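Glycoside Hydrolase (Bacteroides uniformis, PDB 5T99) probably hydrolyses galactosidic bonds as a family 2 glycoside hydrolase of an agarose-degrading pathway, and binds the inhibitor galacto-isofagomine. Local coordinates at residues A[324-336]-A[353-365]. Numbering follows the deposited sequence. Where two conformers were deposited one is given.
Sequences AVNVRADERKLQI and SPEFLDLCDRMGL
Two neighbouring outer helices of the TIM barrel, 327-336 and 354-363, pack through L334 and L359, each a knob in a hole of the other helix; their axes approach to 9.6 Å at a crossing angle of -42°. L334 sits among F356, L359, C360 and M363: its CD1 lies 3.7 Å from L359 CB, while CD2 faces both L365 CD1 and F356 CE1. In return L359 enters between V327, D330, E331 and L334, its CD1 tight at 3.4 Å from D330 CB. M363, its chain bent at chi3, lays CE against L334 CB and Q335 CG. In the beta-alpha-beta succession of the barrel, the helices flank strand 344-346, whose I345 touches L334, F356 and L365. Toward the N-terminal ends, the D330 carboxylate stands at the edge of the F356 ring, the planes 86° apart, with OD2 3.7 Å from F356 CD1. F356 gets there with CG anti to its own N (chi1 179°). With an alanine here, a gap would probably open beside L334 CD2 and I345, and the D330 carboxylate would lose the ring edge. One water donates to D330 OD2 and also hydrogen-bonds S353 OG, the N-cap oxygen that accepts from F356 N; D330 OD1 is hydrogen-bonded to N318 ND2. Beyond, V325 CG2 touches S353 CB, and its CG1 lies against E355. In one of its two conformers, R362 sets NH1 3.3 Å from E331 OE2, at the guanidinium edge, in a salt bridge; E331 OE1 takes R328 NH1 from above the carboxylate plane, and R328 NH2 salt-bridges D719.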
loop_
_atom_site.group_PDB
_atom_site.type_symbol
_atom_site.label_atom_id
_atom_site.label_comp_id
_atom_site.label_asym_id
_atom_site.label_seq_id
_atom_site.Cartn_x
_atom_site.Cartn_y
_atom_site.Cartn_z
ATOM N N ALA A 324 -5.641 1.498 -10.303
ATOM C CA ALA A 324 -4.850 0.644 -11.199
ATOM C C ALA A 324 -3.426 0.464 -10.641
ATOM O O ALA A 324 -2.798 1.442 -10.236
ATOM C CB ALA A 324 -4.800 1.220 -12.606
ATOM N N VAL A 325 -2.940 -0.780 -10.599
ATOM C CA VAL A 325 -1.623 -1.060 -10.029
ATOM C C VAL A 325 -0.558 -0.310 -10.812
ATOM O O VAL A 325 -0.502 -0.388 -12.039
ATOM C CB VAL A 325 -1.269 -2.567 -10.004
ATOM C CG1 VAL A 325 0.190 -2.788 -9.592
ATOM C CG2 VAL A 325 -2.169 -3.298 -9.028
ATOM N N ASN A 326 0.264 0.438 -10.086
ATOM C CA ASN A 326 1.423 1.094 -10.663
ATOM C C ASN A 326 2.583 0.999 -9.676
ATOM O O ASN A 326 2.541 1.571 -8.592
ATOM C CB ASN A 326 1.094 2.545 -11.001
ATOM C CG ASN A 326 2.236 3.252 -11.704
ATOM O OD1 ASN A 326 3.305 3.494 -11.116
ATOM N ND2 ASN A 326 2.013 3.605 -12.965
ATOM N N VAL A 327 3.635 0.307 -10.093
ATOM C CA VAL A 327 4.761 -0.027 -9.212
ATOM C C VAL A 327 5.434 1.234 -8.664
ATOM O O VAL A 327 5.682 1.328 -7.462
ATOM C CB VAL A 327 5.791 -0.944 -9.941
ATOM C CG1 VAL A 327 7.042 -1.172 -9.088
ATOM C CG2 VAL A 327 5.144 -2.272 -10.316
ATOM N N ARG A 328 5.726 2.195 -9.539
ATOM C CA ARG A 328 6.382 3.438 -9.108
ATOM C C ARG A 328 5.547 4.243 -8.117
ATOM O O ARG A 328 6.088 4.751 -7.128
ATOM C CB ARG A 328 6.797 4.311 -10.295
ATOM C CG ARG A 328 7.435 5.656 -9.920
ATOM C CD ARG A 328 8.624 5.553 -8.952
ATOM N NE ARG A 328 8.938 6.847 -8.343
ATOM C CZ ARG A 328 9.695 7.045 -7.259
ATOM N NH1 ARG A 328 10.246 6.032 -6.590
ATOM N NH2 ARG A 328 9.886 8.287 -6.820
ATOM N N ALA A 329 4.241 4.345 -8.358
ATOM C CA ALA A 329 3.345 5.025 -7.409
ATOM C C ALA A 329 3.457 4.430 -6.006
ATOM O O ALA A 329 3.600 5.167 -5.032
ATOM C CB ALA A 329 1.896 4.958 -7.889
ATOM N N ASP A 330 3.401 3.096 -5.923
ATOM C CA ASP A 330 3.546 2.382 -4.637
ATOM C C ASP A 330 4.942 2.569 -4.039
ATOM O O ASP A 330 5.065 2.854 -2.851
ATOM C CB ASP A 330 3.238 0.875 -4.769
ATOM C CG ASP A 330 1.740 0.554 -4.778
ATOM O OD1 ASP A 330 0.903 1.414 -4.495
ATOM O OD2 ASP A 330 1.391 -0.603 -5.052
ATOM N N GLU A 331 5.978 2.433 -4.860
ATOM C CA GLU A 331 7.351 2.615 -4.394
ATOM C C GLU A 331 7.545 3.992 -3.750
ATOM O O GLU A 331 8.068 4.101 -2.648
ATOM C CB GLU A 331 8.344 2.425 -5.541
ATOM C CG GLU A 331 9.795 2.358 -5.081
ATOM C CD GLU A 331 10.789 2.320 -6.232
ATOM O OE1 GLU A 331 10.613 3.049 -7.235
ATOM O OE2 GLU A 331 11.771 1.563 -6.110
ATOM N N ARG A 332 7.108 5.030 -4.452
ATOM C CA ARG A 332 7.164 6.405 -3.948
ATOM C C ARG A 332 6.448 6.546 -2.606
ATOM O O ARG A 332 7.012 7.092 -1.642
ATOM C CB ARG A 332 6.551 7.359 -4.969
ATOM C CG ARG A 332 6.442 8.803 -4.518
ATOM C CD ARG A 332 5.976 9.662 -5.670
ATOM N NE ARG A 332 5.712 11.036 -5.272
ATOM C CZ ARG A 332 4.537 11.525 -4.870
ATOM N NH1 ARG A 332 3.445 10.758 -4.763
ATOM N NH2 ARG A 332 4.453 12.818 -4.573
ATOM N N LYS A 333 5.218 6.049 -2.550
ATOM C CA LYS A 333 4.437 6.049 -1.304
ATOM C C LYS A 333 5.202 5.382 -0.157
ATOM O O LYS A 333 5.323 5.947 0.907
ATOM C CB LYS A 333 3.085 5.368 -1.527
ATOM C CG LYS A 333 2.151 5.435 -0.334
ATOM C CD LYS A 333 0.700 5.221 -0.733
ATOM C CE LYS A 333 0.445 3.834 -1.294
ATOM N NZ LYS A 333 -0.976 3.693 -1.722
ATOM N N LEU A 334 5.760 4.207 -0.398
ATOM C CA LEU A 334 6.529 3.499 0.631
ATOM C C LEU A 334 7.834 4.211 0.998
ATOM O O LEU A 334 8.196 4.260 2.183
ATOM C CB LEU A 334 6.785 2.043 0.206
ATOM C CG LEU A 334 5.504 1.197 0.094
ATOM C CD1 LEU A 334 5.812 -0.167 -0.478
ATOM C CD2 LEU A 334 4.822 1.041 1.446
ATOM N N GLN A 335 8.514 4.784 0.000
ATOM C CA GLN A 335 9.736 5.567 0.238
ATOM C C GLN A 335 9.486 6.780 1.141
ATOM O O GLN A 335 10.267 7.060 2.064
ATOM C CB GLN A 335 10.326 6.053 -1.077
ATOM C CG GLN A 335 11.038 4.977 -1.872
ATOM C CD GLN A 335 11.472 5.460 -3.244
ATOM O OE1 GLN A 335 10.914 6.418 -3.793
ATOM N NE2 GLN A 335 12.474 4.793 -3.810
ATOM N N ILE A 336 8.395 7.490 0.860
ATOM C CA ILE A 336 8.003 8.651 1.669
ATOM C C ILE A 336 7.685 8.200 3.095
ATOM O O ILE A 336 8.153 8.809 4.058
ATOM C CB ILE A 336 6.868 9.461 0.990
ATOM C CG1 ILE A 336 7.447 10.217 -0.220
ATOM C CG2 ILE A 336 6.215 10.444 1.950
ATOM C CD1 ILE A 336 6.409 10.731 -1.194
ATOM N N SER A 353 -2.164 -5.500 -3.605
ATOM C CA SER A 353 -1.693 -6.118 -4.837
ATOM C C SER A 353 -0.426 -6.913 -4.521
ATOM O O SER A 353 0.259 -6.605 -3.538
ATOM C CB SER A 353 -1.377 -5.045 -5.858
ATOM O OG SER A 353 -0.317 -4.261 -5.382
ATOM N N PRO A 354 -0.109 -7.940 -5.327
ATOM C CA PRO A 354 1.187 -8.607 -5.147
ATOM C C PRO A 354 2.373 -7.640 -5.264
ATOM O O PRO A 354 3.328 -7.733 -4.488
ATOM C CB PRO A 354 1.218 -9.638 -6.278
ATOM C CG PRO A 354 -0.221 -9.894 -6.604
ATOM C CD PRO A 354 -0.916 -8.585 -6.380
ATOM N N GLU A 355 2.276 -6.695 -6.198
ATOM C CA GLU A 355 3.353 -5.733 -6.463
ATOM C C GLU A 355 3.661 -4.909 -5.221
ATOM O O GLU A 355 4.835 -4.677 -4.886
ATOM C CB GLU A 355 3.005 -4.809 -7.647
ATOM C CG GLU A 355 3.082 -5.477 -9.029
ATOM C CD GLU A 355 1.916 -6.408 -9.331
ATOM O OE1 GLU A 355 0.838 -6.266 -8.691
ATOM O OE2 GLU A 355 2.086 -7.295 -10.206
ATOM N N PHE A 356 2.608 -4.496 -4.521
ATOM C CA PHE A 356 2.781 -3.740 -3.287
ATOM C C PHE A 356 3.624 -4.532 -2.283
ATOM O O PHE A 356 4.534 -3.987 -1.671
ATOM C CB PHE A 356 1.417 -3.367 -2.693
ATOM C CG PHE A 356 1.509 -2.602 -1.402
ATOM C CD1 PHE A 356 1.677 -1.233 -1.414
ATOM C CD2 PHE A 356 1.442 -3.262 -0.179
ATOM C CE1 PHE A 356 1.789 -0.515 -0.231
ATOM C CE2 PHE A 356 1.537 -2.554 1.016
ATOM C CZ PHE A 356 1.725 -1.175 0.984
ATOM N N LEU A 357 3.317 -5.825 -2.135
ATOM C CA LEU A 357 4.047 -6.711 -1.210
ATOM C C LEU A 357 5.463 -7.011 -1.678
ATOM O O LEU A 357 6.364 -7.132 -0.843
ATOM C CB LEU A 357 3.280 -8.016 -0.954
ATOM C CG LEU A 357 1.945 -7.803 -0.227
ATOM C CD1 LEU A 357 1.158 -9.090 -0.167
ATOM C CD2 LEU A 357 2.134 -7.247 1.177
ATOM N N ASP A 358 5.669 -7.109 -2.996
ATOM C CA ASP A 358 7.027 -7.229 -3.533
ATOM C C ASP A 358 7.869 -6.030 -3.122
ATOM O O ASP A 358 9.032 -6.193 -2.776
ATOM C CB ASP A 358 7.043 -7.393 -5.058
ATOM C CG ASP A 358 6.524 -8.744 -5.510
ATOM O OD1 ASP A 358 6.612 -9.726 -4.735
ATOM O OD2 ASP A 358 6.023 -8.826 -6.653
ATOM N N LEU A 359 7.280 -4.836 -3.113
ATOM C CA LEU A 359 8.000 -3.633 -2.692
ATOM C C LEU A 359 8.345 -3.680 -1.217
ATOM O O LEU A 359 9.479 -3.381 -0.835
ATOM C CB LEU A 359 7.214 -2.359 -3.040
ATOM C CG LEU A 359 7.148 -2.050 -4.548
ATOM C CD1 LEU A 359 6.088 -0.997 -4.852
ATOM C CD2 LEU A 359 8.502 -1.581 -5.052
ATOM N N CYS A 360 7.381 -4.071 -0.391
ATOM C CA CYS A 360 7.609 -4.212 1.057
ATOM C C CYS A 360 8.748 -5.183 1.333
ATOM O O CYS A 360 9.622 -4.883 2.145
ATOM C CB CYS A 360 6.333 -4.673 1.790
ATOM S SG CYS A 360 4.993 -3.449 1.816
ATOM N N ASP A 361 8.739 -6.327 0.646
ATOM C CA ASP A 361 9.853 -7.291 0.688
ATOM C C ASP A 361 11.193 -6.597 0.367
ATOM O O ASP A 361 12.138 -6.650 1.167
ATOM C CB ASP A 361 9.653 -8.441 -0.317
ATOM C CG ASP A 361 8.484 -9.364 0.022
ATOM O OD1 ASP A 361 8.000 -9.373 1.163
ATOM O OD2 ASP A 361 8.057 -10.119 -0.883
ATOM N N ARG A 362 11.247 -5.953 -0.803
ATOM C CA ARG A 362 12.448 -5.250 -1.282
ATOM C C ARG A 362 12.902 -4.083 -0.405
ATOM O O ARG A 362 14.090 -3.794 -0.347
ATOM C CB ARG A 362 12.240 -4.743 -2.712
ATOM C CG ARG A 362 12.975 -5.560 -3.755
ATOM C CD ARG A 362 12.504 -5.282 -5.178
ATOM N NE ARG A 362 12.075 -3.903 -5.413
ATOM C CZ ARG A 362 12.889 -2.880 -5.655
ATOM N NH1 ARG A 362 12.381 -1.673 -5.859
ATOM N NH2 ARG A 362 14.207 -3.058 -5.677
ATOM N N MET A 363 11.961 -3.425 0.269
ATOM C CA MET A 363 12.249 -2.224 1.084
ATOM C C MET A 363 12.323 -2.479 2.603
ATOM O O MET A 363 12.485 -1.537 3.387
ATOM C CB MET A 363 11.218 -1.132 0.762
ATOM C CG MET A 363 11.326 -0.599 -0.669
ATOM S SD MET A 363 9.907 0.378 -1.206
ATOM C CE MET A 363 10.136 1.823 -0.182
ATOM N N GLY A 364 12.183 -3.742 3.016
ATOM C CA GLY A 364 12.399 -4.133 4.399
ATOM C C GLY A 364 11.314 -3.758 5.382
ATOM O O GLY A 364 11.589 -3.608 6.571
ATOM N N LEU A 365 10.085 -3.633 4.908
ATOM C CA LEU A 365 8.959 -3.288 5.768
ATOM C C LEU A 365 8.206 -4.543 6.195
ATOM O O LEU A 365 7.992 -5.436 5.384
ATOM C CB LEU A 365 7.993 -2.374 5.016
ATOM C CG LEU A 365 8.525 -1.002 4.602
ATOM C CD1 LEU A 365 7.533 -0.348 3.648
ATOM C CD2 LEU A 365 8.774 -0.104 5.809
HETATM O O HOH W 1 -1.033 -1.632 -5.389
#